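Local coordinates for protein 6-phosphogluconate dehydratase (Shewanella oneidensis, PDB 2GP4) that probably catalyses the dehydration of 6-phosphogluconate to 2-keto-3-deoxy-6-phosphogluconate, using an iron-sulfur cluster that is missing from this apo form, at residues S264-P269 with A362-F367; Q233-A238 with V420-E425; Q403-L408 with L412-G417; K176-L181 with M193-A198; T392-G395 with R399-T402. All blocks are in the same frame, centred on the assembly; numbering follows the deposited sequence.

From the N terminus, contact 4 closes first, a short loop from residues 176-181 to 193-198 that holds helix 179-186 against the end of strand 193-195. Contact 2 then opens at 233-238 and closes only at 420-425, and within this long span contacts 1, 5 and 3 follow one another in series; none cross. Contact 1 joins the loop before helix 272-287 to the start of helix 364-370, contact 5 packs a tight turn on a 3-10 segment, and contact 3 is the hairpin that follows it. Val393 of contact 5 touches Met193 and Leu194 of contact 4, whereas His366 of contact 1 lies against Asp423 of contact 2.

Contact 1. Residues S264-P269 with A362-F367; sequences SSFVNP and ADINHF
Phe266 pushes the rim of its ring into the side chain of Ile364, and this pair makes most of the contact. Ring atom CE1 of Phe266 comes within 3.4 Å of Ile364 CG1, which lies close to the ring plane, so the isoleucine meets an edge and not a face. Ile364 CD1 reaches the same corner, 3.8 Å from Phe266 CE1, and the two side chains cross at about a right angle. The isoleucine can do this because CG1 stands opposite its own backbone nitrogen (chi1 -163°), which sends the longer branch out to the loop. Here the loop ahead of helix 272-287 meets the first turn of helix 364-370. Asp363 is the N-cap of that helix: its OD1 accepts from His366 N at 3.0 Å, approached from the anti side and well out of the carboxylate plane, a bond that secures the turn bearing Ile364 and Phe367. One turn on from the cap, Phe367 adds a looser touch, its CE2 lying 4.3 Å from Phe266 CZ. Large apolar residues suit the site, since Leu252 and Met373 also pack on the Phe266 ring and His368 brings a nearly parallel ring to it. Beside this apolar pair the chemistry turns polar, and one water donates to both Asn268 OD1 and Asn365 OD1, each 2.7 Å away, bridging the segments where their side chains do not meet.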
# COMPACT_ATOMS: atom_id res chain seq x y z
N SER A 264 -18.73 -0.20 -1.71
CA SER A 264 -19.02 1.22 -1.53
C SER A 264 -18.03 2.18 -2.22
O SER A 264 -18.38 3.33 -2.49
CB SER A 264 -19.13 1.57 -0.05
OG SER A 264 -17.88 1.38 0.60
N SER A 265 -16.82 1.71 -2.50
CA SER A 265 -15.77 2.58 -3.04
C SER A 265 -15.88 2.85 -4.55
O SER A 265 -15.21 3.75 -5.07
CB SER A 265 -14.37 2.05 -2.69
OG SER A 265 -14.24 0.67 -2.94
N PHE A 266 -16.73 2.10 -5.24
CA PHE A 266 -16.82 2.18 -6.69
C PHE A 266 -18.06 2.88 -7.20
O PHE A 266 -18.28 2.97 -8.40
CB PHE A 266 -16.71 0.79 -7.32
CG PHE A 266 -15.42 0.11 -7.01
CD1 PHE A 266 -14.27 0.41 -7.72
CD2 PHE A 266 -15.36 -0.82 -5.98
CE1 PHE A 266 -13.08 -0.21 -7.43
CE2 PHE A 266 -14.17 -1.45 -5.68
CZ PHE A 266 -13.02 -1.15 -6.41
N VAL A 267 -18.88 3.38 -6.27
CA VAL A 267 -20.06 4.14 -6.63
C VAL A 267 -19.63 5.56 -6.99
O VAL A 267 -18.84 6.18 -6.27
CB VAL A 267 -21.11 4.15 -5.49
CG1 VAL A 267 -22.40 4.82 -5.95
CG2 VAL A 267 -21.39 2.74 -5.03
N ASN A 268 -20.14 6.05 -8.12
CA ASN A 268 -19.86 7.40 -8.58
C ASN A 268 -20.33 8.40 -7.52
O ASN A 268 -21.36 8.16 -6.89
CB ASN A 268 -20.57 7.65 -9.91
CG ASN A 268 -19.83 8.60 -10.82
OD1 ASN A 268 -18.88 8.21 -11.50
ND2 ASN A 268 -20.26 9.86 -10.84
N PRO A 269 -19.58 9.50 -7.31
CA PRO A 269 -19.92 10.49 -6.28
C PRO A 269 -21.33 11.10 -6.38
O PRO A 269 -22.01 11.22 -5.36
CB PRO A 269 -18.85 11.58 -6.48
CG PRO A 269 -17.71 10.87 -7.07
CD PRO A 269 -18.32 9.85 -7.99
N ALA A 362 -6.56 -0.11 -18.66
CA ALA A 362 -7.86 -0.16 -18.00
C ALA A 362 -7.85 0.54 -16.65
O ALA A 362 -7.03 0.23 -15.78
CB ALA A 362 -8.32 -1.59 -17.85
N ASP A 363 -8.76 1.49 -16.47
CA ASP A 363 -8.88 2.22 -15.21
C ASP A 363 -9.67 1.43 -14.17
O ASP A 363 -10.08 0.29 -14.42
CB ASP A 363 -9.48 3.62 -15.43
CG ASP A 363 -10.87 3.59 -16.07
OD1 ASP A 363 -11.80 2.98 -15.50
OD2 ASP A 363 -11.04 4.20 -17.14
N ILE A 364 -9.88 2.04 -13.01
CA ILE A 364 -10.58 1.40 -11.90
C ILE A 364 -12.04 1.05 -12.24
O ILE A 364 -12.51 -0.03 -11.90
CB ILE A 364 -10.45 2.23 -10.57
CG1 ILE A 364 -10.81 1.39 -9.34
CG2 ILE A 364 -11.26 3.52 -10.61
CD1 ILE A 364 -9.67 0.52 -8.84
N ASN A 365 -12.73 1.95 -12.95
CA ASN A 365 -14.11 1.72 -13.39
C ASN A 365 -14.24 0.55 -14.36
O ASN A 365 -15.23 -0.19 -14.33
CB ASN A 365 -14.71 2.99 -13.99
CG ASN A 365 -14.81 4.13 -12.98
OD1 ASN A 365 -15.56 4.05 -12.00
ND2 ASN A 365 -14.06 5.20 -13.22
N HIS A 366 -13.23 0.39 -15.22
CA HIS A 366 -13.12 -0.73 -16.15
C HIS A 366 -12.91 -2.03 -15.37
O HIS A 366 -13.51 -3.07 -15.68
CB HIS A 366 -11.93 -0.51 -17.10
CG HIS A 366 -11.93 -1.38 -18.32
ND1 HIS A 366 -12.47 -2.64 -18.34
CD2 HIS A 366 -11.41 -1.17 -19.55
CE1 HIS A 366 -12.30 -3.17 -19.54
NE2 HIS A 366 -11.67 -2.30 -20.29
N PHE A 367 -12.05 -1.97 -14.35
CA PHE A 367 -11.81 -3.07 -13.43
C PHE A 367 -13.12 -3.50 -12.76
O PHE A 367 -13.42 -4.70 -12.69
CB PHE A 367 -10.77 -2.68 -12.38
CG PHE A 367 -10.67 -3.62 -11.22
CD1 PHE A 367 -10.07 -4.87 -11.36
CD2 PHE A 367 -11.17 -3.25 -9.97
CE1 PHE A 367 -9.98 -5.74 -10.28
CE2 PHE A 367 -11.08 -4.12 -8.88
CZ PHE A 367 -10.48 -5.36 -9.04
O HOH W 1 -17.19 6.24 -12.17

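Contact 2. Residues Q233-A238 with V420-E425; sequences QSYHSA and VSLDTE
Unusually for a link between distant parts of the chain, almost everything here rests on one leucine laid over one tyrosine ring, both of them exposed. Leu422 sets CD1 over a face of Tyr235, 3.7 Å from the ring centroid and 29° off the ring normal, a CH-pi contact. Its other methyl, CD2, sits over the same ring nearer the hydroxyl end, 3.7 Å from Tyr235 CE2, so the forked end of the leucine spans one side of the ring. The two side chains cross at about a right angle. Tyr235 occupies the first turn of helix 235-243, with CG placed between its backbone nitrogen and carbonyl carbon (chi1 64°), which stands the ring up with this face presented to the loop. The same leucine methyl also approaches the helix backbone, with CD1 3.8 Å from His236 N. A branched aliphatic residue suits the place because two methyls can follow a flat ring where a straight chain could offer only one line of atoms. The loop that carries Leu422 is shaped by its neighbours: Ser421 OG accepts from Asp423 N at 3.2 Å in an ST turn, and Asp423 OD1 accepts from Glu425 N in an Asx turn. Leu422 is further tied through its backbone to Ala370 at the end of helix 364-370. With no hydrogen bond between the two segments, the junction depends on dispersion and the weak CH-pi attraction, so shape complementarity rather than polar pairing sets how the ring and the leucine fit.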
# COMPACT_ATOMS: atom_id res chain seq x y z
N GLN A 233 -29.56 -1.56 -16.14
CA GLN A 233 -28.66 -2.22 -17.08
C GLN A 233 -27.80 -3.30 -16.42
O GLN A 233 -27.47 -3.20 -15.24
CB GLN A 233 -27.77 -1.19 -17.80
CG GLN A 233 -28.52 -0.19 -18.69
CD GLN A 233 -29.41 -0.86 -19.73
OE1 GLN A 233 -30.58 -0.48 -19.91
NE2 GLN A 233 -28.88 -1.87 -20.42
N SER A 234 -27.44 -4.32 -17.19
CA SER A 234 -26.59 -5.39 -16.70
C SER A 234 -25.11 -5.03 -16.80
O SER A 234 -24.73 -4.03 -17.43
CB SER A 234 -26.85 -6.70 -17.46
OG SER A 234 -28.19 -7.15 -17.30
N TYR A 235 -24.29 -5.86 -16.15
CA TYR A 235 -22.84 -5.79 -16.20
C TYR A 235 -22.29 -5.74 -17.64
O TYR A 235 -21.31 -5.05 -17.91
CB TYR A 235 -22.23 -6.94 -15.37
CG TYR A 235 -22.51 -8.38 -15.84
CD1 TYR A 235 -23.56 -8.68 -16.74
CD2 TYR A 235 -21.74 -9.45 -15.35
CE1 TYR A 235 -23.79 -9.99 -17.16
CE2 TYR A 235 -21.98 -10.77 -15.76
CZ TYR A 235 -23.00 -11.03 -16.67
OH TYR A 235 -23.24 -12.33 -17.08
N HIS A 236 -22.96 -6.44 -18.56
CA HIS A 236 -22.58 -6.46 -19.98
C HIS A 236 -22.48 -5.05 -20.56
O HIS A 236 -21.50 -4.72 -21.21
CB HIS A 236 -23.56 -7.33 -20.80
CG HIS A 236 -24.84 -6.65 -21.18
ND1 HIS A 236 -25.90 -6.51 -20.31
CD2 HIS A 236 -25.24 -6.07 -22.34
CE1 HIS A 236 -26.89 -5.87 -20.91
NE2 HIS A 236 -26.51 -5.59 -22.15
N SER A 237 -23.50 -4.24 -20.27
CA SER A 237 -23.62 -2.89 -20.80
C SER A 237 -22.68 -1.89 -20.15
O SER A 237 -22.17 -0.99 -20.82
CB SER A 237 -25.06 -2.39 -20.67
OG SER A 237 -25.94 -3.23 -21.39
N ALA A 238 -22.45 -2.05 -18.85
CA ALA A 238 -21.50 -1.21 -18.14
C ALA A 238 -20.08 -1.49 -18.63
O ALA A 238 -19.33 -0.56 -18.91
CB ALA A 238 -21.61 -1.42 -16.63
N VAL A 420 -17.97 -14.89 -12.86
CA VAL A 420 -17.12 -14.94 -14.04
C VAL A 420 -16.67 -13.52 -14.37
O VAL A 420 -17.42 -12.57 -14.16
CB VAL A 420 -17.83 -15.65 -15.25
CG1 VAL A 420 -19.15 -14.97 -15.60
CG2 VAL A 420 -16.93 -15.72 -16.48
N SER A 421 -15.44 -13.38 -14.86
CA SER A 421 -14.97 -12.09 -15.35
C SER A 421 -15.51 -11.85 -16.75
O SER A 421 -15.51 -12.76 -17.58
CB SER A 421 -13.44 -12.02 -15.35
OG SER A 421 -12.99 -10.78 -15.86
N LEU A 422 -15.95 -10.62 -17.02
CA LEU A 422 -16.40 -10.24 -18.35
C LEU A 422 -15.25 -9.75 -19.24
O LEU A 422 -15.43 -9.55 -20.44
CB LEU A 422 -17.48 -9.16 -18.27
CG LEU A 422 -18.85 -9.49 -17.70
CD1 LEU A 422 -19.68 -8.23 -17.71
CD2 LEU A 422 -19.55 -10.59 -18.50
N ASP A 423 -14.07 -9.55 -18.65
CA ASP A 423 -12.92 -9.06 -19.40
C ASP A 423 -11.62 -9.63 -18.84
O ASP A 423 -11.03 -9.06 -17.91
CB ASP A 423 -12.91 -7.53 -19.41
CG ASP A 423 -11.96 -6.95 -20.46
OD1 ASP A 423 -11.07 -7.68 -20.96
OD2 ASP A 423 -12.12 -5.76 -20.78
N THR A 424 -11.17 -10.74 -19.42
CA THR A 424 -9.97 -11.45 -18.97
C THR A 424 -8.65 -10.80 -19.39
O THR A 424 -7.57 -11.34 -19.14
CB THR A 424 -9.99 -12.94 -19.41
OG1 THR A 424 -10.15 -13.02 -20.83
CG2 THR A 424 -11.12 -13.70 -18.71
N GLU A 425 -8.73 -9.64 -20.02
CA GLU A 425 -7.55 -8.80 -20.22
C GLU A 425 -7.35 -7.83 -19.04
O GLU A 425 -6.27 -7.26 -18.90
CB GLU A 425 -7.63 -8.04 -21.55
CG GLU A 425 -7.19 -8.86 -22.75
CD GLU A 425 -7.05 -8.01 -24.02
OE1 GLU A 425 -8.01 -7.29 -24.37
OE2 GLU A 425 -5.97 -8.08 -24.66

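Contact 3. Residues Q403-L408 with L412-G417; sequences QEPKLL and LRWVDG
Leu412, near the start of the second strand, pairs with Leu407, and its CD1 lies 4.2 Å from Pro405 CB, on the face of the hairpin where helix 272-287 supplies Leu273. Arg413 pairs with Lys406 through two backbone bonds, Lys406 N giving to Arg413 O at 2.7 Å and Arg413 N returning one to Lys406 O; the aliphatic part of the arginine lies across Leu408, whereas Lys406 NZ turns away to Leu228 O. Trp414 shares the face of Leu412: Pro405 CB sits over its five-membered ring, 4.0 Å from the centroid, a CH-pi contact that suits the compact, rigid proline, while Trp414 NE1 donates to Pro262 O. Val415, in register with Glu404, makes the second pair of backbone bonds and fits CG2 3.5 Å from Lys406 CG, a hydrophobic use of the lysine stem. At Asp416 the pair is polar: Gln403, its chain extended past CG, donates through NE2 to OD1 at 2.9 Å, with the acceptor lying in the amide plane. An alanine in place of Gln403 removes the amide, and the Asp416 carboxylate would probably be freer to turn without its donor. Gly417 approaches Glu404, whose OE1 shares a water with Asp416 O. This antiparallel hairpin is therefore held by paired backbone bonds, while one face has an apolar filling and the open end is closed by amide-carboxylate and water bonds.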
# COMPACT_ATOMS: atom_id res chain seq x y z
N GLN A 403 -20.67 -9.52 -2.14
CA GLN A 403 -21.95 -8.92 -2.51
C GLN A 403 -21.81 -7.45 -2.89
O GLN A 403 -20.89 -6.76 -2.42
CB GLN A 403 -22.98 -9.09 -1.39
CG GLN A 403 -23.45 -10.51 -1.17
CD GLN A 403 -24.89 -10.57 -0.66
OE1 GLN A 403 -25.29 -9.78 0.19
NE2 GLN A 403 -25.66 -11.51 -1.19
N GLU A 404 -22.73 -6.98 -3.72
CA GLU A 404 -22.66 -5.63 -4.29
C GLU A 404 -23.91 -4.83 -3.96
O GLU A 404 -25.02 -5.36 -4.04
CB GLU A 404 -22.49 -5.70 -5.81
CG GLU A 404 -21.18 -6.32 -6.27
CD GLU A 404 -20.98 -6.19 -7.78
OE1 GLU A 404 -21.87 -6.61 -8.55
OE2 GLU A 404 -19.91 -5.67 -8.18
N PRO A 405 -23.73 -3.54 -3.61
CA PRO A 405 -24.86 -2.68 -3.30
C PRO A 405 -25.63 -2.25 -4.54
O PRO A 405 -25.05 -2.03 -5.60
CB PRO A 405 -24.21 -1.47 -2.62
CG PRO A 405 -22.82 -1.43 -3.17
CD PRO A 405 -22.44 -2.84 -3.47
N LYS A 406 -26.95 -2.16 -4.40
CA LYS A 406 -27.84 -1.74 -5.47
C LYS A 406 -28.91 -0.85 -4.89
O LYS A 406 -29.32 -1.03 -3.74
CB LYS A 406 -28.50 -2.95 -6.15
CG LYS A 406 -27.55 -3.87 -6.91
CD LYS A 406 -27.26 -3.36 -8.31
CE LYS A 406 -26.49 -4.40 -9.10
NZ LYS A 406 -25.76 -3.80 -10.24
N LEU A 407 -29.37 0.11 -5.68
CA LEU A 407 -30.51 0.93 -5.30
C LEU A 407 -31.70 0.55 -6.18
O LEU A 407 -31.90 1.12 -7.26
CB LEU A 407 -30.17 2.41 -5.40
CG LEU A 407 -31.10 3.43 -4.75
CD1 LEU A 407 -31.21 3.23 -3.24
CD2 LEU A 407 -30.62 4.84 -5.07
N LEU A 408 -32.48 -0.43 -5.71
CA LEU A 408 -33.59 -0.99 -6.49
C LEU A 408 -34.93 -0.48 -5.97
O LEU A 408 -35.28 -0.69 -4.81
CB LEU A 408 -33.55 -2.52 -6.46
CG LEU A 408 -32.23 -3.24 -6.78
CD1 LEU A 408 -32.33 -4.73 -6.44
CD2 LEU A 408 -31.81 -3.06 -8.22
N LEU A 412 -32.11 0.42 -0.86
CA LEU A 412 -30.74 -0.06 -0.85
C LEU A 412 -30.67 -1.55 -0.49
O LEU A 412 -31.05 -1.94 0.61
CB LEU A 412 -29.89 0.77 0.12
CG LEU A 412 -28.47 0.30 0.47
CD1 LEU A 412 -27.57 0.22 -0.76
CD2 LEU A 412 -27.86 1.21 1.53
N ARG A 413 -30.19 -2.36 -1.43
CA ARG A 413 -30.07 -3.80 -1.23
C ARG A 413 -28.68 -4.29 -1.63
O ARG A 413 -28.04 -3.73 -2.52
CB ARG A 413 -31.09 -4.57 -2.08
CG ARG A 413 -32.52 -4.06 -2.02
CD ARG A 413 -33.41 -4.96 -2.84
NE ARG A 413 -33.56 -6.27 -2.22
CZ ARG A 413 -34.65 -6.69 -1.58
NH1 ARG A 413 -35.71 -5.90 -1.50
NH2 ARG A 413 -34.67 -7.89 -1.04
N TRP A 414 -28.22 -5.34 -0.96
CA TRP A 414 -27.00 -6.03 -1.37
C TRP A 414 -27.36 -7.32 -2.12
O TRP A 414 -28.18 -8.12 -1.66
CB TRP A 414 -26.09 -6.29 -0.17
CG TRP A 414 -25.12 -5.15 0.07
CD1 TRP A 414 -23.85 -5.04 -0.42
CD2 TRP A 414 -25.35 -3.96 0.85
NE1 TRP A 414 -23.27 -3.87 0.01
CE2 TRP A 414 -24.17 -3.19 0.79
CE3 TRP A 414 -26.44 -3.48 1.59
CZ2 TRP A 414 -24.04 -1.95 1.44
CZ3 TRP A 414 -26.31 -2.25 2.25
CH2 TRP A 414 -25.12 -1.50 2.16
N VAL A 415 -26.75 -7.50 -3.29
CA VAL A 415 -27.05 -8.64 -4.16
C VAL A 415 -25.78 -9.44 -4.44
O VAL A 415 -24.67 -8.96 -4.21
CB VAL A 415 -27.72 -8.21 -5.50
CG1 VAL A 415 -29.08 -7.57 -5.24
CG2 VAL A 415 -26.82 -7.26 -6.27
N ASP A 416 -25.94 -10.67 -4.94
CA ASP A 416 -24.81 -11.52 -5.29
C ASP A 416 -23.96 -10.90 -6.40
O ASP A 416 -24.49 -10.45 -7.41
CB ASP A 416 -25.28 -12.91 -5.73
CG ASP A 416 -25.40 -13.88 -4.57
OD1 ASP A 416 -25.45 -13.46 -3.39
OD2 ASP A 416 -25.45 -15.10 -4.85
N GLY A 417 -22.65 -10.87 -6.17
CA GLY A 417 -21.70 -10.40 -7.17
C GLY A 417 -21.42 -11.44 -8.24
O GLY A 417 -21.87 -12.59 -8.12
O HOH W 2 -23.71 -8.41 -9.02

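Contact 4. Residues K176-L181 with M193-A198; sequences KIVPGL and MLFVPA
Phe195 reaches out from the end of its strand and brings one corner of its ring up against Val178 and Leu181. Ring atom CE2 of Phe195 lies 4.0 Å from Leu181 CB, and Leu181 CD1 is close behind, 4.2 Å from the same Phe195 CE2. Beyond the ring, the Leu181 side chain packs on Ile152 and Thr156 of helix 145-160. The valine approaches the same corner from its own segment: Val178 CG1 stands 4.3 Å from Phe195 CE2, a looser touch than that of the leucine. The backbone comes in as well, for Val178 O is 4.0 Å from Phe195 CZ, an oblique approach of a carbonyl to the ring. In Phe195 the ring carbon CG is opposite the carbonyl carbon (chi1 -80°), and this swings the ring off the strand toward the helix start. Phenylalanine suits the position because its ring is long enough to bridge backbones whose CA atoms, in Val178 and Phe195, are 8.5 Å apart. All three touching residues are buried. Val178 is the N-cap residue of helix 179-186, and Pro179 follows it in the first turn, a place where a proline costs no helix hydrogen bond. On the strand side the ring of Phe195 also packs on Leu170. The contact thus ties the first turn of the helix to the second strand of a beta-alpha-beta unit, formed by strand 167-171, helix 179-186 and strand 193-195, with the two strands parallel and adjacent in a small mixed sheet.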
# COMPACT_ATOMS: atom_id res chain seq x y z
N LYS A 176 -1.93 8.32 0.33
CA LYS A 176 -1.34 9.08 1.44
C LYS A 176 -2.37 9.26 2.56
O LYS A 176 -2.06 9.11 3.76
CB LYS A 176 -0.77 10.42 0.97
CG LYS A 176 -1.58 11.15 -0.11
CD LYS A 176 -1.05 10.88 -1.52
CE LYS A 176 -2.16 11.08 -2.55
NZ LYS A 176 -1.68 11.56 -3.89
N ILE A 177 -3.61 9.55 2.16
CA ILE A 177 -4.72 9.59 3.08
C ILE A 177 -5.34 8.19 3.09
O ILE A 177 -5.27 7.47 2.10
CB ILE A 177 -5.76 10.67 2.68
CG1 ILE A 177 -5.04 11.96 2.30
CG2 ILE A 177 -6.73 10.93 3.83
CD1 ILE A 177 -5.94 13.04 1.75
N VAL A 178 -5.93 7.82 4.22
CA VAL A 178 -6.40 6.45 4.53
C VAL A 178 -5.40 5.78 5.48
O VAL A 178 -5.77 5.50 6.61
CB VAL A 178 -6.76 5.56 3.30
CG1 VAL A 178 -6.88 4.10 3.72
CG2 VAL A 178 -8.05 6.00 2.65
N PRO A 179 -4.14 5.53 5.04
CA PRO A 179 -3.21 4.92 5.99
C PRO A 179 -2.97 5.81 7.20
O PRO A 179 -2.91 5.30 8.32
CB PRO A 179 -1.93 4.77 5.17
CG PRO A 179 -2.39 4.75 3.75
CD PRO A 179 -3.50 5.74 3.73
N GLY A 180 -2.84 7.12 6.97
CA GLY A 180 -2.71 8.10 8.03
C GLY A 180 -3.92 8.11 8.95
O GLY A 180 -3.77 8.10 10.18
N LEU A 181 -5.11 8.13 8.37
CA LEU A 181 -6.35 8.05 9.14
C LEU A 181 -6.40 6.75 9.92
O LEU A 181 -6.70 6.76 11.12
CB LEU A 181 -7.57 8.16 8.22
CG LEU A 181 -7.83 9.50 7.54
CD1 LEU A 181 -8.64 9.29 6.26
CD2 LEU A 181 -8.54 10.48 8.49
N MSE A 193 -15.63 2.07 14.00
CA MSE A 193 -15.49 3.07 12.95
C MSE A 193 -15.70 2.47 11.58
O MSE A 193 -15.46 1.27 11.37
CB MSE A 193 -14.12 3.74 13.01
CG MSE A 193 -13.89 4.59 14.26
SE MSE A 193 -12.11 5.31 14.25
CE MSE A 193 -11.94 5.85 16.10
N LEU A 194 -16.15 3.30 10.65
CA LEU A 194 -16.27 2.93 9.25
C LEU A 194 -15.64 4.00 8.39
O LEU A 194 -15.79 5.20 8.66
CB LEU A 194 -17.74 2.78 8.85
CG LEU A 194 -18.44 1.44 9.07
CD1 LEU A 194 -18.79 1.21 10.53
CD2 LEU A 194 -19.68 1.38 8.21
N PHE A 195 -14.92 3.57 7.35
CA PHE A 195 -14.47 4.46 6.30
C PHE A 195 -15.62 4.71 5.33
O PHE A 195 -16.35 3.79 4.96
CB PHE A 195 -13.26 3.88 5.57
CG PHE A 195 -11.95 4.07 6.30
CD1 PHE A 195 -11.58 3.20 7.33
CD2 PHE A 195 -11.09 5.11 5.96
CE1 PHE A 195 -10.37 3.37 8.00
CE2 PHE A 195 -9.88 5.29 6.62
CZ PHE A 195 -9.52 4.42 7.65
N VAL A 196 -15.79 5.97 4.93
CA VAL A 196 -16.86 6.38 4.03
C VAL A 196 -16.24 6.97 2.75
O VAL A 196 -15.83 8.13 2.74
CB VAL A 196 -17.82 7.39 4.70
CG1 VAL A 196 -19.01 7.68 3.80
CG2 VAL A 196 -18.31 6.88 6.04
N PRO A 197 -16.16 6.16 1.68
CA PRO A 197 -15.50 6.60 0.46
C PRO A 197 -16.35 7.55 -0.38
O PRO A 197 -17.58 7.51 -0.31
CB PRO A 197 -15.28 5.29 -0.30
CG PRO A 197 -16.40 4.42 0.14
CD PRO A 197 -16.68 4.78 1.57
N ALA A 198 -15.68 8.40 -1.16
CA ALA A 198 -16.35 9.33 -2.05
C ALA A 198 -16.64 8.69 -3.41
O ALA A 198 -17.65 9.01 -4.06
CB ALA A 198 -15.51 10.58 -2.23

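Contact 5. Residues T392-G395 with R399-T402; sequences TVAG and RRYT
The type I beta turn from Thr392 to Gly395 lies against the 3-10 segment that holds Arg400 and Tyr401, with the backbones nearest at Ala394 and Arg400, whose CA atoms are 7.4 Å apart. Thr392 works both ways within the turn: OG1 donates to Gly395 O at 2.7 Å, on a lone pair in the carbonyl plane, and accepts from Ala394 N at 3.2 Å, making an ST turn. That hydroxyl sits between the threonine's backbone nitrogen and carbonyl carbon (chi1 79°), which lets it reach Gly395 O and also places Thr392 OG1 at the edge of the Tyr401 ring, 3.3 Å from Tyr401 CE1. With a valine in place of Thr392 the hydroxyl is gone, and Gly395 O would probably lose one of its two donors within the turn and Ala394 N this acceptor. Further along the ring, Tyr401 OH passes 3.4 Å from Val393 CG2 and is itself hydrogen-bonded to Gln260 O. Arg400 stretches out to lay one guanidinium face over Gly395 CA and Ala394 O, with NE bonded to Tyr396 O. Glycine fits beneath it, since a side chain at Gly395 would clash with Arg400 CZ and crowd the preceding carbonyl. No hydrogen bond joins the two segments; their polar groups bond within each segment or to other residues, and the fit between them rests on packing of ring, guanidinium and turn.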
# COMPACT_ATOMS: atom_id res chain seq x y z
N THR A 392 -16.20 -7.86 10.26
CA THR A 392 -16.10 -6.68 9.42
C THR A 392 -17.14 -5.65 9.86
O THR A 392 -18.04 -5.97 10.65
CB THR A 392 -16.27 -6.99 7.90
OG1 THR A 392 -17.66 -7.16 7.59
CG2 THR A 392 -15.51 -8.24 7.49
N VAL A 393 -17.02 -4.44 9.33
CA VAL A 393 -17.98 -3.38 9.62
C VAL A 393 -19.40 -3.69 9.13
O VAL A 393 -20.35 -3.06 9.57
CB VAL A 393 -17.52 -2.01 9.07
CG1 VAL A 393 -16.22 -1.58 9.74
CG2 VAL A 393 -17.35 -2.06 7.55
N ALA A 394 -19.53 -4.68 8.24
CA ALA A 394 -20.82 -5.10 7.72
C ALA A 394 -21.35 -6.35 8.41
O ALA A 394 -22.43 -6.85 8.07
CB ALA A 394 -20.74 -5.34 6.21
N GLY A 395 -20.58 -6.87 9.37
CA GLY A 395 -20.94 -8.11 10.05
C GLY A 395 -19.85 -9.15 9.92
O GLY A 395 -18.83 -8.93 9.26
N ARG A 399 -17.27 -13.32 3.29
CA ARG A 399 -18.13 -13.65 2.15
C ARG A 399 -19.16 -12.55 1.87
O ARG A 399 -19.70 -12.47 0.76
CB ARG A 399 -18.81 -15.00 2.40
CG ARG A 399 -19.22 -15.79 1.15
CD ARG A 399 -18.06 -16.11 0.21
NE ARG A 399 -17.32 -17.33 0.52
CZ ARG A 399 -16.63 -18.04 -0.39
NH1 ARG A 399 -16.61 -17.67 -1.67
NH2 ARG A 399 -15.98 -19.13 -0.03
N ARG A 400 -19.41 -11.70 2.87
CA ARG A 400 -20.28 -10.52 2.73
C ARG A 400 -19.74 -9.53 1.70
O ARG A 400 -20.49 -8.73 1.13
CB ARG A 400 -20.43 -9.80 4.07
CG ARG A 400 -21.22 -10.54 5.11
CD ARG A 400 -21.15 -9.81 6.45
NE ARG A 400 -21.84 -10.57 7.49
CZ ARG A 400 -23.15 -10.54 7.70
NH1 ARG A 400 -23.94 -9.79 6.94
NH2 ARG A 400 -23.68 -11.26 8.68
N TYR A 401 -18.43 -9.59 1.48
CA TYR A 401 -17.77 -8.69 0.54
C TYR A 401 -17.76 -9.21 -0.89
O TYR A 401 -17.21 -8.57 -1.79
CB TYR A 401 -16.38 -8.29 1.06
CG TYR A 401 -16.50 -7.26 2.15
CD1 TYR A 401 -16.85 -7.63 3.45
CD2 TYR A 401 -16.32 -5.91 1.87
CE1 TYR A 401 -16.99 -6.68 4.44
CE2 TYR A 401 -16.46 -4.95 2.86
CZ TYR A 401 -16.80 -5.34 4.15
OH TYR A 401 -16.94 -4.41 5.15
N THR A 402 -18.39 -10.36 -1.11
CA THR A 402 -18.66 -10.86 -2.46
C THR A 402 -20.01 -10.33 -2.96
O THR A 402 -20.43 -10.66 -4.07
CB THR A 402 -18.66 -12.40 -2.53
OG1 THR A 402 -19.79 -12.93 -1.81
CG2 THR A 402 -17.37 -12.97 -1.95